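Side-chain contacts in endoglucanase (Ruminococcus champanellensis, PDB 6WQV), which probably hydrolyses beta-1,4-glucan chains of cellulose and related plant polysaccharides as a broad-specificity endoglucanase of glycoside hydrolase family 5: residues 63-68 with 334-339; 325-330 with 342-347. One frame throughout, in Å; residues are numbered along the deposited sequence.

Interaction 1: 63-68 with 334-339; sequences IDKVKE and GLLNRG
Leu-336 meets helix 60-68 with its two methyl groups divided between neighbouring residues, Lys-65 and Val-66, and so illustrates how one branched side chain can join a helix to a strand without any polar bond between them. The apolar contacts come first. Leu-336 CD2 lies 3.8 Å from Val-66 CG2, the two side chains crossing at about a right angle. On the other branch, Leu-336 CD1 stands 3.7 Å from Lys-65 CG, meeting the start of the lysine chain, not its charged end. With CG anti to the backbone N (chi1 175°), Leu-336 extends its fork to the helix. Trp-343 touches both Lys-65 and Leu-336, and Trp-27 and Phe-71 pack on Val-66, so these aromatic side chains extend the apolar packing beyond the leucine.

The polar contacts stay within the helix. Lys-65 bends at chi2 (67°), which leads its ammonium group away from the leucine; Lys-65 NZ then forms a salt bridge of 3.2 Å with Glu-68 OE2, approaching from above the carboxylate plane. Lys-65 thus gives a methylene to the apolar contact and its ammonium group to the salt bridge. With the chain cut back to an alanine, Leu-336 CD1 would probably lose the methylene it rests on, and the Glu-68 carboxylate its lysine mate.

On the strand side, the backbone N of Leu-336 is hydrogen-bonded to the carboxylate of Asp-322, which ties the leucine to the last barrel strand. The contact is plain packing in a TIM barrel: an outer helix, placed between strands 26-29 and 73-76, meets a short antiparallel hairpin that follows strand 318-322, near where the first and last strands close the barrel.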
loop_
_atom_site.group_PDB
_atom_site.type_symbol
_atom_site.label_atom_id
_atom_site.label_comp_id
_atom_site.label_asym_id
_atom_site.label_seq_id
_atom_site.Cartn_x
_atom_site.Cartn_y
_atom_site.Cartn_z
ATOM N N ILE A 63 -13.112 -3.994 -10.877
ATOM C CA ILE A 63 -11.994 -4.895 -10.607
ATOM C C ILE A 63 -11.810 -5.873 -11.764
ATOM O O ILE A 63 -10.678 -6.213 -12.130
ATOM C CB ILE A 63 -12.196 -5.611 -9.258
ATOM C CG1 ILE A 63 -12.373 -4.604 -8.119
ATOM C CG2 ILE A 63 -11.017 -6.527 -8.959
ATOM C CD1 ILE A 63 -11.291 -3.582 -8.033
ATOM N N ASP A 64 -12.920 -6.334 -12.369
ATOM C CA ASP A 64 -12.810 -7.148 -13.578
ATOM C C ASP A 64 -11.997 -6.420 -14.653
ATOM O O ASP A 64 -11.205 -7.031 -15.383
ATOM C CB ASP A 64 -14.192 -7.450 -14.177
ATOM C CG ASP A 64 -15.040 -8.394 -13.341
ATOM O OD1 ASP A 64 -14.555 -8.966 -12.346
ATOM O OD2 ASP A 64 -16.228 -8.575 -13.713
ATOM N N LYS A 65 -12.245 -5.115 -14.815
ATOM C CA LYS A 65 -11.537 -4.325 -15.818
ATOM C C LYS A 65 -10.056 -4.185 -15.484
ATOM O O LYS A 65 -9.201 -4.257 -16.374
ATOM C CB LYS A 65 -12.203 -2.952 -15.944
ATOM C CG LYS A 65 -11.603 -2.046 -16.998
ATOM C CD LYS A 65 -11.829 -2.576 -18.397
ATOM C CE LYS A 65 -11.418 -1.529 -19.415
ATOM N NZ LYS A 65 -11.721 -1.957 -20.796
ATOM N N VAL A 66 -9.736 -3.972 -14.206
ATOM C CA VAL A 66 -8.343 -3.949 -13.767
ATOM C C VAL A 66 -7.630 -5.243 -14.159
ATOM O O VAL A 66 -6.525 -5.216 -14.704
ATOM C CB VAL A 66 -8.298 -3.675 -12.255
ATOM C CG1 VAL A 66 -6.910 -3.887 -11.694
ATOM C CG2 VAL A 66 -8.798 -2.250 -11.974
ATOM N N LYS A 67 -8.264 -6.392 -13.909
ATOM C CA LYS A 67 -7.656 -7.668 -14.294
ATOM C C LYS A 67 -7.494 -7.775 -15.810
ATOM O O LYS A 67 -6.436 -8.181 -16.310
ATOM C CB LYS A 67 -8.482 -8.832 -13.737
ATOM C CG LYS A 67 -7.904 -10.209 -14.047
ATOM C CD LYS A 67 -8.761 -11.330 -13.467
ATOM C CE LYS A 67 -8.252 -12.691 -13.945
ATOM N NZ LYS A 67 -8.964 -13.846 -13.322
ATOM N N GLU A 68 -8.546 -7.414 -16.561
ATOM C CA GLU A 68 -8.481 -7.430 -18.019
ATOM C C GLU A 68 -7.332 -6.584 -18.545
ATOM O O GLU A 68 -6.716 -6.933 -19.558
ATOM C CB GLU A 68 -9.806 -6.908 -18.581
ATOM C CG GLU A 68 -9.945 -6.865 -20.094
ATOM C CD GLU A 68 -11.141 -6.015 -20.521
ATOM O OE1 GLU A 68 -12.263 -6.278 -20.040
ATOM O OE2 GLU A 68 -10.957 -5.062 -21.310
ATOM N N GLY A 334 -5.004 9.084 -11.809
ATOM C CA GLY A 334 -5.946 8.158 -12.405
ATOM C C GLY A 334 -5.358 7.408 -13.587
ATOM O O GLY A 334 -4.542 7.929 -14.350
ATOM N N LEU A 335 -5.814 6.170 -13.751
ATOM C CA LEU A 335 -5.431 5.335 -14.882
ATOM C C LEU A 335 -6.698 4.714 -15.448
ATOM O O LEU A 335 -6.968 4.847 -16.646
ATOM C CB LEU A 335 -4.411 4.288 -14.442
ATOM C CG LEU A 335 -3.675 3.508 -15.524
ATOM C CD1 LEU A 335 -2.793 4.412 -16.361
ATOM C CD2 LEU A 335 -2.835 2.416 -14.890
ATOM N N LEU A 336 -7.490 4.075 -14.589
ATOM C CA LEU A 336 -8.825 3.603 -14.947
ATOM C C LEU A 336 -9.832 4.694 -14.616
ATOM O O LEU A 336 -9.922 5.138 -13.467
ATOM C CB LEU A 336 -9.187 2.352 -14.142
ATOM C CG LEU A 336 -10.616 1.815 -14.327
ATOM C CD1 LEU A 336 -10.841 1.408 -15.774
ATOM C CD2 LEU A 336 -10.856 0.647 -13.377
ATOM N N ASN A 337 -10.605 5.119 -15.611
ATOM C CA ASN A 337 -11.740 5.996 -15.353
ATOM C C ASN A 337 -12.879 5.091 -14.900
ATOM O O ASN A 337 -13.480 4.373 -15.704
ATOM C CB ASN A 337 -12.081 6.808 -16.594
ATOM C CG ASN A 337 -13.165 7.821 -16.342
ATOM O OD1 ASN A 337 -14.073 7.600 -15.540
ATOM N ND2 ASN A 337 -13.085 8.951 -17.032
ATOM N N ARG A 338 -13.170 5.098 -13.596
ATOM C CA ARG A 338 -14.061 4.090 -13.033
ATOM C C ARG A 338 -15.501 4.270 -13.497
ATOM O O ARG A 338 -16.230 3.283 -13.647
ATOM C CB ARG A 338 -13.976 4.111 -11.503
ATOM C CG ARG A 338 -12.622 3.680 -10.952
ATOM C CD ARG A 338 -12.608 3.676 -9.446
ATOM N NE ARG A 338 -11.251 3.865 -8.948
ATOM C CZ ARG A 338 -10.953 4.057 -7.671
ATOM N NH1 ARG A 338 -11.905 4.064 -6.758
ATOM N NH2 ARG A 338 -9.693 4.250 -7.317
ATOM N N GLY A 339 -15.936 5.510 -13.724
ATOM C CA GLY A 339 -17.312 5.741 -14.125
ATOM C C GLY A 339 -17.611 5.357 -15.556
ATOM O O GLY A 339 -18.740 4.984 -15.869
#

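Interaction 2: 325-330 with 342-347; sequences AFDTSG and TWQYPE. With EDO (1,2-ethanediol), chain I.
Water 1 is gripped from both segments: it lies 2.7 Å from Tyr-345 OH and donates a hydrogen bond to Asp-327 OD1 at 3.1 Å, linking two side chains that do not bond directly. Apart from this bridge, Phe-326 carries the contact. Gln-344 lays its amide over one face of that ring, stacked with the planes 22° apart, and Gln-344 CD is 3.6 Å from Phe-326 CD1, offset toward the rim. Nearer the backbone, Gln-344 CB comes to 3.5 Å from Phe-326 CE1, and the bend at chi2 (117°) turns the amide over the ring. Its amide is held by Asn-337, whose ND2 donates to Gln-344 OE1, which probably limits turning over the phenyl face. All this lies in the connection of the TIM barrel that leaves strand 318-322 and ends at helix 346-353, where Tyr-345 occupies the N-cap position. At the edge of the Phe-326 ring, in its plane, comes Tyr-345 CE2, 3.6 Å from Phe-326 CD1; the two rings are oblique. Arg-300 adds a cation-pi contact to the tyrosine. A 1,2-ethanediol, probably from the crystallisation liquor, accepts from the backbone: Phe-326 N to O1 at 2.8 Å, Asp-327 N to O2 at 2.6 Å.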
loop_
_atom_site.group_PDB
_atom_site.type_symbol
_atom_site.label_atom_id
_atom_site.label_comp_id
_atom_site.label_asym_id
_atom_site.label_seq_id
_atom_site.Cartn_x
_atom_site.Cartn_y
_atom_site.Cartn_z
ATOM N N ALA A 325 -8.367 10.237 -10.538
ATOM C CA ALA A 325 -8.361 11.681 -10.761
ATOM C C ALA A 325 -7.509 11.991 -11.989
ATOM O O ALA A 325 -6.359 11.556 -12.076
ATOM C CB ALA A 325 -7.809 12.408 -9.529
ATOM N N PHE A 326 -8.079 12.750 -12.926
ATOM C CA PHE A 326 -7.477 12.977 -14.241
ATOM C C PHE A 326 -7.107 14.427 -14.491
ATOM O O PHE A 326 -5.950 14.711 -14.822
ATOM C CB PHE A 326 -8.410 12.403 -15.344
ATOM C CG PHE A 326 -8.664 10.948 -15.142
ATOM C CD1 PHE A 326 -7.752 10.016 -15.589
ATOM C CD2 PHE A 326 -9.752 10.519 -14.399
ATOM C CE1 PHE A 326 -7.935 8.670 -15.331
ATOM C CE2 PHE A 326 -9.941 9.177 -14.140
ATOM C CZ PHE A 326 -9.022 8.253 -14.601
ATOM N N ASP A 327 -8.042 15.354 -14.325
ATOM C CA ASP A 327 -7.799 16.753 -14.655
ATOM C C ASP A 327 -8.246 17.666 -13.519
ATOM O O ASP A 327 -8.679 18.796 -13.755
ATOM C CB ASP A 327 -8.474 17.113 -15.978
ATOM C CG ASP A 327 -7.974 16.251 -17.135
ATOM O OD1 ASP A 327 -6.774 16.335 -17.473
ATOM O OD2 ASP A 327 -8.783 15.478 -17.692
ATOM N N THR A 328 -8.114 17.192 -12.279
ATOM C CA THR A 328 -8.463 17.970 -11.105
ATOM C C THR A 328 -7.321 18.922 -10.739
ATOM O O THR A 328 -6.230 18.886 -11.314
ATOM C CB THR A 328 -8.746 17.046 -9.918
ATOM O OG1 THR A 328 -7.509 16.546 -9.391
ATOM C CG2 THR A 328 -9.624 15.867 -10.336
ATOM N N SER A 329 -7.590 19.791 -9.761
ATOM C CA SER A 329 -6.580 20.694 -9.224
ATOM C C SER A 329 -5.678 20.020 -8.194
ATOM O O SER A 329 -4.761 20.668 -7.675
ATOM C CB SER A 329 -7.259 21.901 -8.579
ATOM O OG SER A 329 -8.111 21.475 -7.529
ATOM N N GLY A 330 -5.919 18.753 -7.891
ATOM C CA GLY A 330 -5.119 17.975 -6.969
ATOM C C GLY A 330 -4.165 17.040 -7.680
ATOM O O GLY A 330 -3.686 17.322 -8.785
ATOM N N THR A 342 -13.071 2.921 -18.684
ATOM C CA THR A 342 -12.127 3.115 -19.768
ATOM C C THR A 342 -10.749 3.399 -19.187
ATOM O O THR A 342 -10.610 4.041 -18.139
ATOM C CB THR A 342 -12.530 4.286 -20.678
ATOM O OG1 THR A 342 -12.678 5.469 -19.885
ATOM C CG2 THR A 342 -13.832 3.995 -21.414
ATOM N N TRP A 343 -9.730 2.910 -19.889
ATOM C CA TRP A 343 -8.342 3.253 -19.593
ATOM C C TRP A 343 -8.063 4.605 -20.237
ATOM O O TRP A 343 -8.058 4.734 -21.469
ATOM C CB TRP A 343 -7.396 2.181 -20.126
ATOM C CG TRP A 343 -7.525 0.853 -19.424
ATOM C CD1 TRP A 343 -7.981 -0.313 -19.965
ATOM C CD2 TRP A 343 -7.188 0.557 -18.058
ATOM N NE1 TRP A 343 -7.946 -1.313 -19.026
ATOM C CE2 TRP A 343 -7.467 -0.807 -17.847
ATOM C CE3 TRP A 343 -6.679 1.313 -16.995
ATOM C CZ2 TRP A 343 -7.257 -1.427 -16.621
ATOM C CZ3 TRP A 343 -6.469 0.689 -15.778
ATOM C CH2 TRP A 343 -6.765 -0.660 -15.601
ATOM N N GLN A 344 -7.867 5.629 -19.403
ATOM C CA GLN A 344 -7.781 6.992 -19.909
ATOM C C GLN A 344 -6.452 7.259 -20.602
ATOM O O GLN A 344 -6.362 8.159 -21.443
ATOM C CB GLN A 344 -7.973 7.974 -18.751
ATOM C CG GLN A 344 -8.151 9.417 -19.157
ATOM C CD GLN A 344 -9.517 9.968 -18.763
ATOM O OE1 GLN A 344 -10.488 9.218 -18.610
ATOM N NE2 GLN A 344 -9.589 11.279 -18.573
ATOM N N TYR A 345 -5.408 6.502 -20.255
ATOM C CA TYR A 345 -4.072 6.681 -20.819
ATOM C C TYR A 345 -3.597 5.345 -21.379
ATOM O O TYR A 345 -2.712 4.687 -20.814
ATOM C CB TYR A 345 -3.129 7.231 -19.753
ATOM C CG TYR A 345 -3.675 8.479 -19.077
ATOM C CD1 TYR A 345 -3.800 9.672 -19.776
ATOM C CD2 TYR A 345 -4.064 8.457 -17.745
ATOM C CE1 TYR A 345 -4.294 10.815 -19.165
ATOM C CE2 TYR A 345 -4.559 9.596 -17.124
ATOM C CZ TYR A 345 -4.678 10.765 -17.842
ATOM O OH TYR A 345 -5.170 11.895 -17.227
ATOM N N PRO A 346 -4.175 4.915 -22.500
ATOM C CA PRO A 346 -3.837 3.580 -23.028
ATOM C C PRO A 346 -2.367 3.395 -23.378
ATOM O O PRO A 346 -1.850 2.282 -23.220
ATOM C CB PRO A 346 -4.751 3.439 -24.254
ATOM C CG PRO A 346 -5.132 4.873 -24.617
ATOM C CD PRO A 346 -5.216 5.592 -23.293
ATOM N N GLU A 347 -1.680 4.433 -23.865
ATOM C CA GLU A 347 -0.269 4.285 -24.215
ATOM C C GLU A 347 0.577 4.056 -22.969
ATOM O O GLU A 347 1.578 3.331 -23.018
ATOM C CB GLU A 347 0.217 5.519 -24.965
ATOM C CG GLU A 347 -0.378 5.704 -26.352
ATOM C CD GLU A 347 0.329 6.788 -27.144
ATOM O OE1 GLU A 347 1.453 7.179 -26.754
ATOM O OE2 GLU A 347 -0.238 7.254 -28.154
HETATM C C1 EDO I . -11.975 14.108 -13.092
HETATM O O1 EDO I . -10.811 13.466 -12.567
HETATM C C2 EDO I . -11.600 14.850 -14.369
HETATM O O2 EDO I . -10.619 15.836 -14.034
HETATM O O HOH W 1 -6.360 13.604 -18.894
#

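In the fold
Both contacts involve the connection that follows strand 318-322, the eighth of the barrel: interaction 1 sets it against helix 60-68, interaction 2 joins its start to its end, and their centres lie 11 Å apart. Along the chain the segments alternate: 63-68, 325-330, 334-339, then 342-347. Interaction 1 uses one strand of the short hairpin, 336-337, and interaction 2 contains its partner, 342-343; Asn-337 N probably bonds to Thr-342 O, and Gly-334 N to Ala-325 O. The excursion packs against helix 60-68 and also folds on itself. Asn-323, Glu-331 and Phe-333 of the same connection line the glycan pocket, so this packing is consistent with fixing the course of a loop that borders bound sugar.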